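Local coordinates for tyrosine aminotransferase (Leishmania infantum, PDB 4IX8), which probably catalyses pyridoxal phosphate-dependent transfer of the amino group of L-tyrosine to 2-oxoglutarate, at residues Glu160-Leu165 with Asp208-Ala213; Ala156-Gly161 with Tyr181-Arg186; Ile362-Glu367 with Val375-Asn380; Ala355-His360 with Asp433-Phe438. All blocks are in the same frame, centred on the assembly; numbering follows the deposited sequence.

In the fold
The chain first meets 156-161, the end of helix 145-157 and the turn after it. Contacts 1 and 2 both start from this stretch and share Glu160 and Gly161. Contact 2 closes first, on 181-186, where helix 173-181 gives way to strand 184-191. Contact 1 closes later, on 208-213, so strand 163-168 gains a neighbour on each side in the eight-stranded sheet. Contacts 3 and 4 lie well away, their centres about 33 and 42 Å from those of contacts 1 and 2. There contact 4 ties the turn after helix 337-355 to helix 425-442. Contact 3, a hairpin, lies within that longer loop, and Leu358 packs against it.

Contact 1 of 4, residues Glu160-Leu165 with Asp208-Ala213; sequences EGDNIL and DSHTKA
Parallel strands 163-168 and 211-217 of the large mixed sheet begin side by side here, where Asn163 pairs with Thr211. The Asn163 N donates to His210 O, and Lys212 N donates to Asn163 O at 2.8 Å. Leu165 N continues the pairing to Ala213 O. The Asn163 side chain spans the turn before the second strand. Its CG sits between the backbone N and the carbonyl carbon (chi1 67°), which turns the amide over residues 208-211. Asn163 OD1 accepts from Thr211 OG1 at 2.7 Å, in the carbonyl plane and on a lone pair. Asn163 ND2 gives a hydrogen to Asp208 OD1 at 3.1 Å, on its syn side but tilted out of the carboxylate plane. The amide and carboxylate planes are 82° apart. His210 N reaches the same oxygen from the opposite face, forming an Asx turn. Asp208 OD2 bridges to Arg186. At the outer end Lys212 bends back so that NZ meets Asp162 OD1 at 3.0 Å, a salt bridge with a weak hydrogen bond. Asp162 OD2 is held by Asn159 N. On the side away from Asn163 and Thr211, Ile164 CG2 packs on Ala213 CB. Such parallel pairing belongs to the central sheet of the large domain in fold-type I aminotransferases.

Contact 2 of 4, residues Ala156-Gly161 with Tyr181-Arg186; sequences ALCNEG and YGIECR
Glu160 and Ile183 approach the opposite segment at two separate points. The Glu160 side chain leaves with CG anti to the backbone N (chi1 -179°) and runs extended past Gly182. Glu160 CG lies 3.5 Å from Gly182 O, and Glu160 CB is near Tyr181 O. The carboxylate continues beyond the contact to a salt bridge with Arg48. Ile183 sends its CG1 branch back toward the helix end. Ile183 CD1 packs 3.6 Å from Cys158 CB, touching the carbon of the cysteine. Between these points Gly161 N donates to Gly182 O at 3.2 Å, with the donor tilted 32° from the carbonyl plane. Gly182 follows helix 173-181 in a Schellman motif, with positive phi. It has no side chain, and Glu160 CG lies close to Gly182 CA, at 3.9 Å. The contact thus joins two helix-to-strand turns at the N-terminal ends of strands 163-168 and 184-191, parallel neighbours in the large sheet. The turn at 156-161 also faces the dimer partner, for Asn159 OD1 accepts from Lys44 N of the second subunit. Further along, Arg186 NE and NH2 grip the two carboxylate oxygens of Glu184 side-on.

Contact 3 of 4, residues Ile362-Glu367 with Val375-Asn380; sequences IGISME and VMLKLN
Met366 packs on Val375 and Leu377 in the close part of a beta hairpin formed by strands 364-365 and 374-379. Strand 364-365 is an outermost strand of the smaller, five-stranded sheet, and 374-379 pairs on with 416-420. The Met366 CG sits between its backbone N and carbonyl carbon (chi1 57°), and the bend at chi3 carries the methyl back over the partner strand. Met366 CE then meets Val375 CG2 at 3.3 Å. The sulfur SD of Met366 lies 3.5 Å from Leu377 CD2, the two side chains next to each other and pointing the same way. Further along, Ile364 CG2 rests 4.1 Å from Leu377 CB. Tyr354 of helix 337-355 covers Met366 and Val375, and Ile435 of helix 425-442 covers Ile364.

Three backbone bonds set the register. Asn380 N donates to Gly363 O at 2.7 Å, and Ser365 and Lys378 form a hydrogen-bonded antiparallel pair. Ser365 and Lys378 turn their side chains to the opposite, exposed face. There only their CB atoms come near each other, at 4.4 Å, and the lysine chain runs on away from the serine.

At Glu367 the two backbones part, and two waters fill in for direct bonds. One links Glu367 N to Met376 O. The other donates to Glu367 O, at 2.9 Å, and accepts from Met376 N.

Contact 4 of 4, residues Ala355-His360 with Asp433-Phe438; sequences ARLLEH and DRIIEF
Residues 356-359 keep helical backbone angles without the regular bonds and lie beside helix 425-442, with Leu357 and Ile436 CA atoms 7.0 Å apart. Ile436 faces this turn and gives the largest share of the buried surface. Its CG1 and CG2 branches point different ways. Ile436 CG2, anti to the backbone N, sits over one face of the His360 ring, 4.0 Å from the centroid and 6° off the ring normal. This is a CH-pi contact. The Ile436 CD1 lies 3.6 Å from His360 CE1. His360 ND1 is buried by the contact and has no partner in the model.

Next to this, Leu357 CD2 meets Ile435 CG2 at 3.8 Å and Ile436 CG1 at 3.9 Å. The leucine crosses Ile435 at about a right angle, and Val432 of the same helix adds to its cover. This is apolar packing of an irregular helical turn on one face of helix 425-442. It joins the turn between helix 337-355 and strand 364-365 to the C-terminal helix of the chain, next to the smaller sheet.

At the outer side a salt bridge closes the contact. Arg356 bends at chi3 (29°) to bring its guanidinium to the helix. Arg356 NH2 donates to Asp433 OD1 at 2.6 Å, with the oxygen at the edge of the guanidinium. The guanidinium and carboxylate planes are 56° apart. NH2 alone makes the bond to Asp433, and it meets OD1 nearly in line with the C-O bond. Arg356 NH1 turns instead to Asn429 OD1, in a weak hydrogen bond one helical turn earlier.

Contact 1 of 4, residues Glu160-Leu165 with Asp208-Ala213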
loop_
_atom_site.group_PDB
_atom_site.type_symbol
_atom_site.label_atom_id
_atom_site.label_comp_id
_atom_site.label_asym_id
_atom_site.label_seq_id
_atom_site.Cartn_x
_atom_site.Cartn_y
_atom_site.Cartn_z
ATOM N N GLU A 160 20.652 -3.078 2.655
ATOM C CA GLU A 160 21.057 -2.093 3.622
ATOM C C GLU A 160 22.551 -1.867 3.465
ATOM O O GLU A 160 23.306 -2.815 3.353
ATOM C CB GLU A 160 20.655 -2.565 5.030
ATOM C CG GLU A 160 21.020 -1.578 6.113
ATOM C CD GLU A 160 20.284 -1.742 7.430
ATOM O OE1 GLU A 160 19.300 -2.512 7.510
ATOM O OE2 GLU A 160 20.719 -1.060 8.400
ATOM N N GLY A 161 22.970 -0.612 3.340
ATOM C CA GLY A 161 24.367 -0.280 3.100
ATOM C C GLY A 161 24.642 0.166 1.668
ATOM O O GLY A 161 25.741 0.653 1.323
ATOM N N ASP A 162 23.678 -0.066 0.802
ATOM C CA ASP A 162 23.752 0.424 -0.569
ATOM C C ASP A 162 23.366 1.896 -0.606
ATOM O O ASP A 162 22.789 2.424 0.363
ATOM C CB ASP A 162 22.817 -0.362 -1.471
ATOM C CG ASP A 162 23.351 -1.755 -1.784
ATOM O OD1 ASP A 162 24.567 -1.947 -1.613
ATOM O OD2 ASP A 162 22.576 -2.632 -2.257
ATOM N N ASN A 163 23.659 2.542 -1.726
ATOM C CA ASN A 163 23.157 3.890 -1.966
ATOM C C ASN A 163 22.545 4.054 -3.357
ATOM O O ASN A 163 22.839 3.275 -4.240
ATOM C CB ASN A 163 24.283 4.890 -1.749
ATOM C CG ASN A 163 25.415 4.764 -2.793
ATOM O OD1 ASN A 163 25.336 5.345 -3.891
ATOM N ND2 ASN A 163 26.517 4.086 -2.409
ATOM N N ILE A 164 21.649 5.035 -3.518
ATOM C CA ILE A 164 21.152 5.448 -4.838
ATOM C C ILE A 164 21.299 6.951 -5.008
ATOM O O ILE A 164 21.345 7.684 -4.022
ATOM C CB ILE A 164 19.683 5.078 -5.077
ATOM C CG1 ILE A 164 18.802 5.596 -3.949
ATOM C CG2 ILE A 164 19.519 3.576 -5.178
ATOM C CD1 ILE A 164 17.331 5.455 -4.282
ATOM N N LEU A 165 21.417 7.393 -6.262
ATOM C CA LEU A 165 21.538 8.795 -6.589
ATOM C C LEU A 165 20.153 9.301 -6.863
ATOM O O LEU A 165 19.488 8.797 -7.754
ATOM C CB LEU A 165 22.464 9.039 -7.794
ATOM C CG LEU A 165 23.916 8.565 -7.612
ATOM C CD1 LEU A 165 24.793 9.035 -8.750
ATOM C CD2 LEU A 165 24.493 9.060 -6.368
ATOM N N ASP A 208 29.855 5.056 -6.351
ATOM C CA ASP A 208 30.862 4.100 -5.903
ATOM C C ASP A 208 30.334 2.675 -6.056
ATOM O O ASP A 208 29.263 2.460 -6.646
ATOM C CB ASP A 208 31.303 4.412 -4.473
ATOM C CG ASP A 208 30.178 4.351 -3.480
ATOM O OD1 ASP A 208 29.267 3.481 -3.613
ATOM O OD2 ASP A 208 30.249 5.121 -2.503
ATOM N N SER A 209 31.069 1.714 -5.507
ATOM C CA SER A 209 30.771 0.299 -5.678
ATOM C C SER A 209 29.446 -0.083 -5.074
ATOM O O SER A 209 28.868 -1.106 -5.443
ATOM C CB SER A 209 31.909 -0.559 -5.059
ATOM O OG SER A 209 32.121 -0.231 -3.689
ATOM N N HIS A 210 28.933 0.745 -4.170
ATOM C CA HIS A 210 27.647 0.440 -3.522
ATOM C C HIS A 210 26.482 1.209 -4.129
ATOM O O HIS A 210 25.380 1.119 -3.630
ATOM C CB HIS A 210 27.702 0.760 -2.043
ATOM C CG HIS A 210 28.615 -0.114 -1.266
ATOM N ND1 HIS A 210 28.539 -1.482 -1.292
ATOM C CD2 HIS A 210 29.645 0.186 -0.449
ATOM C CE1 HIS A 210 29.477 -1.989 -0.521
ATOM N NE2 HIS A 210 30.150 -0.996 0.015
ATOM N N THR A 211 26.728 1.988 -5.182
ATOM C CA THR A 211 25.671 2.776 -5.814
ATOM C C THR A 211 24.852 1.870 -6.738
ATOM O O THR A 211 25.415 1.300 -7.661
ATOM C CB THR A 211 26.265 3.932 -6.664
ATOM O OG1 THR A 211 27.078 4.803 -5.869
ATOM C CG2 THR A 211 25.221 4.714 -7.310
ATOM N N LYS A 212 23.535 1.794 -6.558
ATOM C CA LYS A 212 22.708 0.809 -7.260
ATOM C C LYS A 212 21.721 1.357 -8.271
ATOM O O LYS A 212 21.164 0.597 -9.047
ATOM C CB LYS A 212 21.930 -0.050 -6.252
ATOM C CG LYS A 212 22.844 -0.880 -5.366
ATOM C CD LYS A 212 23.644 -1.927 -6.147
ATOM C CE LYS A 212 25.011 -2.185 -5.519
ATOM N NZ LYS A 212 24.947 -3.120 -4.371
ATOM N N ALA A 213 21.477 2.661 -8.268
ATOM C CA ALA A 213 20.503 3.233 -9.179
ATOM C C ALA A 213 20.656 4.745 -9.260
ATOM O O ALA A 213 21.285 5.366 -8.416
ATOM C CB ALA A 213 19.073 2.861 -8.734
#

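Contact 2 of 4, residues Ala156-Gly161 with Tyr181-Arg186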
loop_
_atom_site.group_PDB
_atom_site.type_symbol
_atom_site.label_atom_id
_atom_site.label_comp_id
_atom_site.label_asym_id
_atom_site.label_seq_id
_atom_site.Cartn_x
_atom_site.Cartn_y
_atom_site.Cartn_z
ATOM N N ALA A 156 13.774 -4.313 -3.812
ATOM C CA ALA A 156 14.079 -5.491 -4.626
ATOM C C ALA A 156 15.480 -5.334 -5.218
ATOM O O ALA A 156 16.078 -6.305 -5.649
ATOM C CB ALA A 156 13.019 -5.679 -5.741
ATOM N N LEU A 157 16.035 -4.125 -5.178
ATOM C CA LEU A 157 17.316 -3.837 -5.824
ATOM C C LEU A 157 18.467 -3.738 -4.806
ATOM O O LEU A 157 19.598 -4.203 -5.043
ATOM C CB LEU A 157 17.188 -2.529 -6.642
ATOM C CG LEU A 157 18.390 -2.118 -7.474
ATOM C CD1 LEU A 157 18.608 -3.068 -8.663
ATOM C CD2 LEU A 157 18.185 -0.724 -7.940
ATOM N N CYS A 158 18.189 -3.064 -3.695
ATOM C CA CYS A 158 19.221 -2.662 -2.741
ATOM C C CYS A 158 19.145 -3.473 -1.455
ATOM O O CYS A 158 18.086 -3.942 -1.019
ATOM C CB CYS A 158 19.093 -1.184 -2.362
ATOM S SG CYS A 158 19.044 -0.085 -3.760
ATOM N N ASN A 159 20.307 -3.631 -0.873
ATOM C CA ASN A 159 20.436 -4.097 0.483
ATOM C C ASN A 159 20.818 -2.907 1.361
ATOM O O ASN A 159 21.336 -1.890 0.874
ATOM C CB ASN A 159 21.525 -5.162 0.575
ATOM C CG ASN A 159 21.230 -6.412 -0.273
ATOM O OD1 ASN A 159 20.173 -7.029 -0.161
ATOM N ND2 ASN A 159 22.206 -6.823 -1.073
ATOM N N GLU A 160 20.652 -3.078 2.655
ATOM C CA GLU A 160 21.057 -2.093 3.622
ATOM C C GLU A 160 22.551 -1.867 3.465
ATOM O O GLU A 160 23.306 -2.815 3.353
ATOM C CB GLU A 160 20.655 -2.565 5.030
ATOM C CG GLU A 160 21.020 -1.578 6.113
ATOM C CD GLU A 160 20.284 -1.742 7.430
ATOM O OE1 GLU A 160 19.300 -2.512 7.510
ATOM O OE2 GLU A 160 20.719 -1.060 8.400
ATOM N N GLY A 161 22.970 -0.612 3.340
ATOM C CA GLY A 161 24.367 -0.280 3.100
ATOM C C GLY A 161 24.642 0.166 1.668
ATOM O O GLY A 161 25.741 0.653 1.323
ATOM N N TYR A 181 14.689 1.687 4.978
ATOM C CA TYR A 181 15.282 0.423 4.678
ATOM C C TYR A 181 16.773 0.434 4.819
ATOM O O TYR A 181 17.416 -0.529 4.468
ATOM C CB TYR A 181 14.873 -0.029 3.284
ATOM C CG TYR A 181 13.453 -0.564 3.242
ATOM C CD1 TYR A 181 13.164 -1.904 3.502
ATOM C CD2 TYR A 181 12.411 0.263 2.965
ATOM C CE1 TYR A 181 11.831 -2.369 3.437
ATOM C CE2 TYR A 181 11.095 -0.195 2.901
ATOM C CZ TYR A 181 10.811 -1.474 3.134
ATOM O OH TYR A 181 9.485 -1.831 3.063
ATOM N N GLY A 182 17.330 1.522 5.332
ATOM C CA GLY A 182 18.750 1.555 5.570
ATOM C C GLY A 182 19.539 1.679 4.288
ATOM O O GLY A 182 20.722 1.429 4.264
ATOM N N ILE A 183 18.883 2.137 3.233
ATOM C CA ILE A 183 19.548 2.514 2.001
ATOM C C ILE A 183 19.913 4.012 2.063
ATOM O O ILE A 183 19.145 4.799 2.591
ATOM C CB ILE A 183 18.641 2.260 0.817
ATOM C CG1 ILE A 183 18.243 0.793 0.773
ATOM C CG2 ILE A 183 19.318 2.663 -0.490
ATOM C CD1 ILE A 183 16.939 0.555 -0.035
ATOM N N GLU A 184 21.083 4.412 1.564
ATOM C CA GLU A 184 21.448 5.816 1.575
ATOM C C GLU A 184 20.880 6.512 0.346
ATOM O O GLU A 184 21.134 6.073 -0.786
ATOM C CB GLU A 184 22.958 6.028 1.587
ATOM C CG GLU A 184 23.352 7.499 1.575
ATOM C CD GLU A 184 24.855 7.715 1.376
ATOM O OE1 GLU A 184 25.683 6.788 1.628
ATOM O OE2 GLU A 184 25.227 8.823 0.913
ATOM N N CYS A 185 20.146 7.603 0.598
ATOM C CA CYS A 185 19.671 8.564 -0.424
ATOM C C CYS A 185 20.744 9.600 -0.643
ATOM O O CYS A 185 20.992 10.464 0.191
ATOM C CB CYS A 185 18.375 9.228 0.017
ATOM S SG CYS A 185 17.602 10.307 -1.230
ATOM N N ARG A 186 21.474 9.436 -1.726
ATOM C CA ARG A 186 22.622 10.277 -2.008
ATOM C C ARG A 186 22.192 11.282 -3.060
ATOM O O ARG A 186 21.930 10.932 -4.216
ATOM C CB ARG A 186 23.833 9.463 -2.473
ATOM C CG ARG A 186 25.097 10.294 -2.646
ATOM C CD ARG A 186 26.344 9.384 -2.814
ATOM N NE ARG A 186 26.608 8.529 -1.647
ATOM C CZ ARG A 186 27.569 7.597 -1.582
ATOM N NH1 ARG A 186 28.358 7.347 -2.612
ATOM N NH2 ARG A 186 27.712 6.880 -0.480
#

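Contact 3 of 4, residues Ile362-Glu367 with Val375-Asn380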
loop_
_atom_site.group_PDB
_atom_site.type_symbol
_atom_site.label_atom_id
_atom_site.label_comp_id
_atom_site.label_asym_id
_atom_site.label_seq_id
_atom_site.Cartn_x
_atom_site.Cartn_y
_atom_site.Cartn_z
ATOM N N ILE A 362 10.783 41.903 -4.379
ATOM C CA ILE A 362 10.528 41.354 -3.042
ATOM C C ILE A 362 11.367 40.129 -2.725
ATOM O O ILE A 362 11.151 39.476 -1.700
ATOM C CB ILE A 362 9.035 40.979 -2.863
ATOM C CG1 ILE A 362 8.534 40.254 -4.098
ATOM C CG2 ILE A 362 8.189 42.235 -2.647
ATOM C CD1 ILE A 362 7.276 39.463 -3.899
ATOM N N GLY A 363 12.308 39.794 -3.607
ATOM C CA GLY A 363 13.312 38.790 -3.298
ATOM C C GLY A 363 12.901 37.372 -3.629
ATOM O O GLY A 363 13.479 36.414 -3.097
ATOM N N ILE A 364 11.912 37.246 -4.518
ATOM C CA ILE A 364 11.400 35.956 -4.990
ATOM C C ILE A 364 11.682 35.784 -6.478
ATOM O O ILE A 364 11.255 36.588 -7.296
ATOM C CB ILE A 364 9.886 35.804 -4.732
ATOM C CG1 ILE A 364 9.643 35.649 -3.241
ATOM C CG2 ILE A 364 9.307 34.563 -5.450
ATOM C CD1 ILE A 364 8.223 35.775 -2.844
ATOM N N SER A 365 12.459 34.764 -6.806
ATOM C CA SER A 365 12.711 34.381 -8.185
ATOM C C SER A 365 12.068 33.010 -8.450
ATOM O O SER A 365 11.841 32.239 -7.522
ATOM C CB SER A 365 14.223 34.338 -8.422
ATOM O OG SER A 365 14.515 33.887 -9.715
ATOM N N MET A 366 11.853 32.656 -9.704
ATOM C CA MET A 366 11.274 31.371 -9.979
ATOM C C MET A 366 11.308 31.032 -11.446
ATOM O O MET A 366 11.067 31.875 -12.310
ATOM C CB MET A 366 9.833 31.322 -9.472
ATOM C CG MET A 366 8.999 32.393 -10.060
ATOM S SD MET A 366 7.295 32.350 -9.507
ATOM C CE MET A 366 6.684 31.187 -10.682
ATOM N N GLU A 367 11.544 29.753 -11.697
ATOM C CA GLU A 367 11.392 29.180 -13.008
ATOM C C GLU A 367 9.922 28.787 -13.163
ATOM O O GLU A 367 9.390 27.977 -12.398
ATOM C CB GLU A 367 12.321 27.981 -13.158
ATOM C CG GLU A 367 13.746 28.313 -12.725
ATOM C CD GLU A 367 14.263 29.585 -13.427
ATOM O OE1 GLU A 367 14.194 29.628 -14.682
ATOM O OE2 GLU A 367 14.673 30.563 -12.735
ATOM N N VAL A 375 5.254 24.896 -8.084
ATOM C CA VAL A 375 6.278 25.841 -8.417
ATOM C C VAL A 375 7.230 25.948 -7.235
ATOM O O VAL A 375 6.834 25.707 -6.093
ATOM C CB VAL A 375 5.645 27.202 -8.799
ATOM C CG1 VAL A 375 5.079 27.924 -7.584
ATOM C CG2 VAL A 375 6.641 28.046 -9.521
ATOM N N MET A 376 8.502 26.213 -7.524
ATOM C CA MET A 376 9.496 26.440 -6.490
ATOM C C MET A 376 9.926 27.906 -6.501
ATOM O O MET A 376 10.486 28.404 -7.483
ATOM C CB MET A 376 10.698 25.532 -6.694
ATOM C CG MET A 376 10.491 24.111 -6.221
ATOM S SD MET A 376 10.384 23.950 -4.423
ATOM C CE MET A 376 12.099 23.613 -4.022
ATOM N N LEU A 377 9.710 28.567 -5.371
ATOM C CA LEU A 377 10.000 29.983 -5.202
ATOM C C LEU A 377 11.350 30.085 -4.554
ATOM O O LEU A 377 11.548 29.519 -3.486
ATOM C CB LEU A 377 8.958 30.649 -4.331
ATOM C CG LEU A 377 7.542 30.371 -4.814
ATOM C CD1 LEU A 377 6.577 30.991 -3.825
ATOM C CD2 LEU A 377 7.318 30.942 -6.261
ATOM N N LYS A 378 12.275 30.789 -5.193
ATOM C CA LYS A 378 13.605 30.920 -4.630
ATOM C C LYS A 378 13.705 32.187 -3.811
ATOM O O LYS A 378 13.311 33.258 -4.278
ATOM C CB LYS A 378 14.650 30.922 -5.718
ATOM C CG LYS A 378 16.037 31.003 -5.172
ATOM C CD LYS A 378 17.036 30.846 -6.315
ATOM C CE LYS A 378 18.425 31.394 -5.953
ATOM N NZ LYS A 378 18.867 30.887 -4.616
ATOM N N LEU A 379 14.226 32.072 -2.591
ATOM C CA LEU A 379 14.311 33.220 -1.691
ATOM C C LEU A 379 15.645 33.921 -1.713
ATOM O O LEU A 379 16.666 33.289 -1.463
ATOM C CB LEU A 379 14.024 32.785 -0.261
ATOM C CG LEU A 379 12.665 32.112 -0.057
ATOM C CD1 LEU A 379 12.567 31.678 1.386
ATOM C CD2 LEU A 379 11.554 33.103 -0.441
ATOM N N ASN A 380 15.656 35.225 -2.007
ATOM C CA ASN A 380 16.863 36.018 -1.768
ATOM C C ASN A 380 16.858 36.489 -0.318
ATOM O O ASN A 380 16.232 37.492 0.023
ATOM C CB ASN A 380 16.965 37.219 -2.714
ATOM C CG ASN A 380 18.391 37.803 -2.773
ATOM O OD1 ASN A 380 19.178 37.656 -1.828
ATOM N ND2 ASN A 380 18.728 38.435 -3.897
HETATM O O HOH W 1 12.072 27.863 -9.696
HETATM O O HOH W 2 9.495 26.183 -10.105
#

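Contact 4 of 4, residues Ala355-His360 with Asp433-Phe438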
loop_
_atom_site.group_PDB
_atom_site.type_symbol
_atom_site.label_atom_id
_atom_site.label_comp_id
_atom_site.label_asym_id
_atom_site.label_seq_id
_atom_site.Cartn_x
_atom_site.Cartn_y
_atom_site.Cartn_z
ATOM N N ALA A 355 3.500 34.294 -11.357
ATOM C CA ALA A 355 4.382 35.146 -12.134
ATOM C C ALA A 355 4.268 36.566 -11.612
ATOM O O ALA A 355 5.238 37.308 -11.655
ATOM C CB ALA A 355 4.036 35.083 -13.621
ATOM N N ARG A 356 3.115 36.921 -11.061
ATOM C CA ARG A 356 2.928 38.269 -10.537
ATOM C C ARG A 356 3.935 38.586 -9.444
ATOM O O ARG A 356 4.296 39.744 -9.277
ATOM C CB ARG A 356 1.507 38.482 -9.986
ATOM C CG ARG A 356 0.389 38.536 -11.040
ATOM C CD ARG A 356 -1.028 38.846 -10.386
ATOM N NE ARG A 356 -0.848 39.649 -9.171
ATOM C CZ ARG A 356 -1.433 39.418 -8.004
ATOM N NH1 ARG A 356 -2.329 38.458 -7.867
ATOM N NH2 ARG A 356 -1.135 40.182 -6.969
ATOM N N LEU A 357 4.427 37.571 -8.745
ATOM C CA LEU A 357 5.434 37.777 -7.698
ATOM C C LEU A 357 6.739 38.384 -8.238
ATOM O O LEU A 357 7.456 39.064 -7.501
ATOM C CB LEU A 357 5.773 36.458 -6.997
ATOM C CG LEU A 357 4.697 35.887 -6.061
ATOM C CD1 LEU A 357 5.036 34.498 -5.706
ATOM C CD2 LEU A 357 4.520 36.736 -4.783
ATOM N N LEU A 358 7.014 38.175 -9.525
ATOM C CA LEU A 358 8.237 38.670 -10.153
ATOM C C LEU A 358 8.149 40.159 -10.528
ATOM O O LEU A 358 9.174 40.797 -10.787
ATOM C CB LEU A 358 8.528 37.853 -11.405
ATOM C CG LEU A 358 8.699 36.353 -11.174
ATOM C CD1 LEU A 358 8.839 35.603 -12.490
ATOM C CD2 LEU A 358 9.904 36.075 -10.294
ATOM N N GLU A 359 6.938 40.721 -10.539
ATOM C CA GLU A 359 6.774 42.113 -10.925
ATOM C C GLU A 359 7.164 43.073 -9.794
ATOM O O GLU A 359 7.353 44.245 -10.040
ATOM C CB GLU A 359 5.332 42.382 -11.375
ATOM C CG GLU A 359 4.919 41.575 -12.594
ATOM C CD GLU A 359 3.417 41.644 -12.896
ATOM O OE1 GLU A 359 2.682 42.451 -12.291
ATOM O OE2 GLU A 359 2.960 40.862 -13.750
ATOM N N HIS A 360 7.285 42.568 -8.570
ATOM C CA HIS A 360 7.680 43.381 -7.412
ATOM C C HIS A 360 9.091 43.007 -6.979
ATOM O O HIS A 360 9.504 41.848 -7.117
ATOM C CB HIS A 360 6.741 43.157 -6.227
ATOM C CG HIS A 360 5.323 43.560 -6.478
ATOM N ND1 HIS A 360 4.398 42.723 -7.078
ATOM C CD2 HIS A 360 4.657 44.697 -6.175
ATOM C CE1 HIS A 360 3.237 43.345 -7.160
ATOM N NE2 HIS A 360 3.367 44.542 -6.616
ATOM N N ASP A 433 -1.231 38.134 -3.034
ATOM C CA ASP A 433 -1.303 39.505 -2.519
ATOM C C ASP A 433 -0.716 39.541 -1.109
ATOM O O ASP A 433 0.052 40.441 -0.776
ATOM C CB ASP A 433 -2.757 40.047 -2.479
ATOM C CG ASP A 433 -3.369 40.274 -3.868
ATOM O OD1 ASP A 433 -2.615 40.386 -4.844
ATOM O OD2 ASP A 433 -4.616 40.340 -3.991
ATOM N N ARG A 434 -1.051 38.545 -0.287
ATOM C CA ARG A 434 -0.588 38.530 1.101
ATOM C C ARG A 434 0.908 38.278 1.208
ATOM O O ARG A 434 1.579 38.787 2.113
ATOM C CB ARG A 434 -1.340 37.475 1.893
ATOM C CG ARG A 434 -2.833 37.769 2.040
ATOM C CD ARG A 434 -3.419 36.787 3.048
ATOM N NE ARG A 434 -4.851 36.570 2.894
ATOM C CZ ARG A 434 -5.538 35.632 3.542
ATOM N NH1 ARG A 434 -4.920 34.817 4.388
ATOM N NH2 ARG A 434 -6.849 35.516 3.340
ATOM N N ILE A 435 1.425 37.551 0.227
ATOM C CA ILE A 435 2.827 37.242 0.164
ATOM C C ILE A 435 3.604 38.500 -0.212
ATOM O O ILE A 435 4.651 38.795 0.368
ATOM C CB ILE A 435 3.070 36.151 -0.842
ATOM C CG1 ILE A 435 2.503 34.845 -0.290
ATOM C CG2 ILE A 435 4.570 35.958 -1.085
ATOM C CD1 ILE A 435 2.314 33.786 -1.292
ATOM N N ILE A 436 3.075 39.255 -1.166
ATOM C CA ILE A 436 3.676 40.514 -1.548
ATOM C C ILE A 436 3.713 41.471 -0.380
ATOM O O ILE A 436 4.742 42.032 -0.044
ATOM C CB ILE A 436 2.902 41.131 -2.690
ATOM C CG1 ILE A 436 3.119 40.276 -3.940
ATOM C CG2 ILE A 436 3.311 42.589 -2.926
ATOM C CD1 ILE A 436 2.203 40.649 -5.071
ATOM N N GLU A 437 2.564 41.672 0.226
ATOM C CA GLU A 437 2.474 42.517 1.393
ATOM C C GLU A 437 3.429 42.013 2.466
ATOM O O GLU A 437 4.095 42.786 3.133
ATOM C CB GLU A 437 1.036 42.532 1.878
ATOM C CG GLU A 437 0.799 43.173 3.202
ATOM C CD GLU A 437 -0.545 42.750 3.724
ATOM O OE1 GLU A 437 -1.524 42.926 2.964
ATOM O OE2 GLU A 437 -0.611 42.191 4.846
ATOM N N PHE A 438 3.514 40.702 2.611
ATOM C CA PHE A 438 4.336 40.119 3.656
ATOM C C PHE A 438 5.824 40.411 3.434
ATOM O O PHE A 438 6.562 40.748 4.366
ATOM C CB PHE A 438 4.100 38.622 3.700
ATOM C CG PHE A 438 5.067 37.883 4.560
ATOM C CD1 PHE A 438 4.896 37.833 5.920
ATOM C CD2 PHE A 438 6.122 37.229 4.011
ATOM C CE1 PHE A 438 5.762 37.150 6.712
ATOM C CE2 PHE A 438 6.995 36.536 4.808
ATOM C CZ PHE A 438 6.813 36.508 6.161
#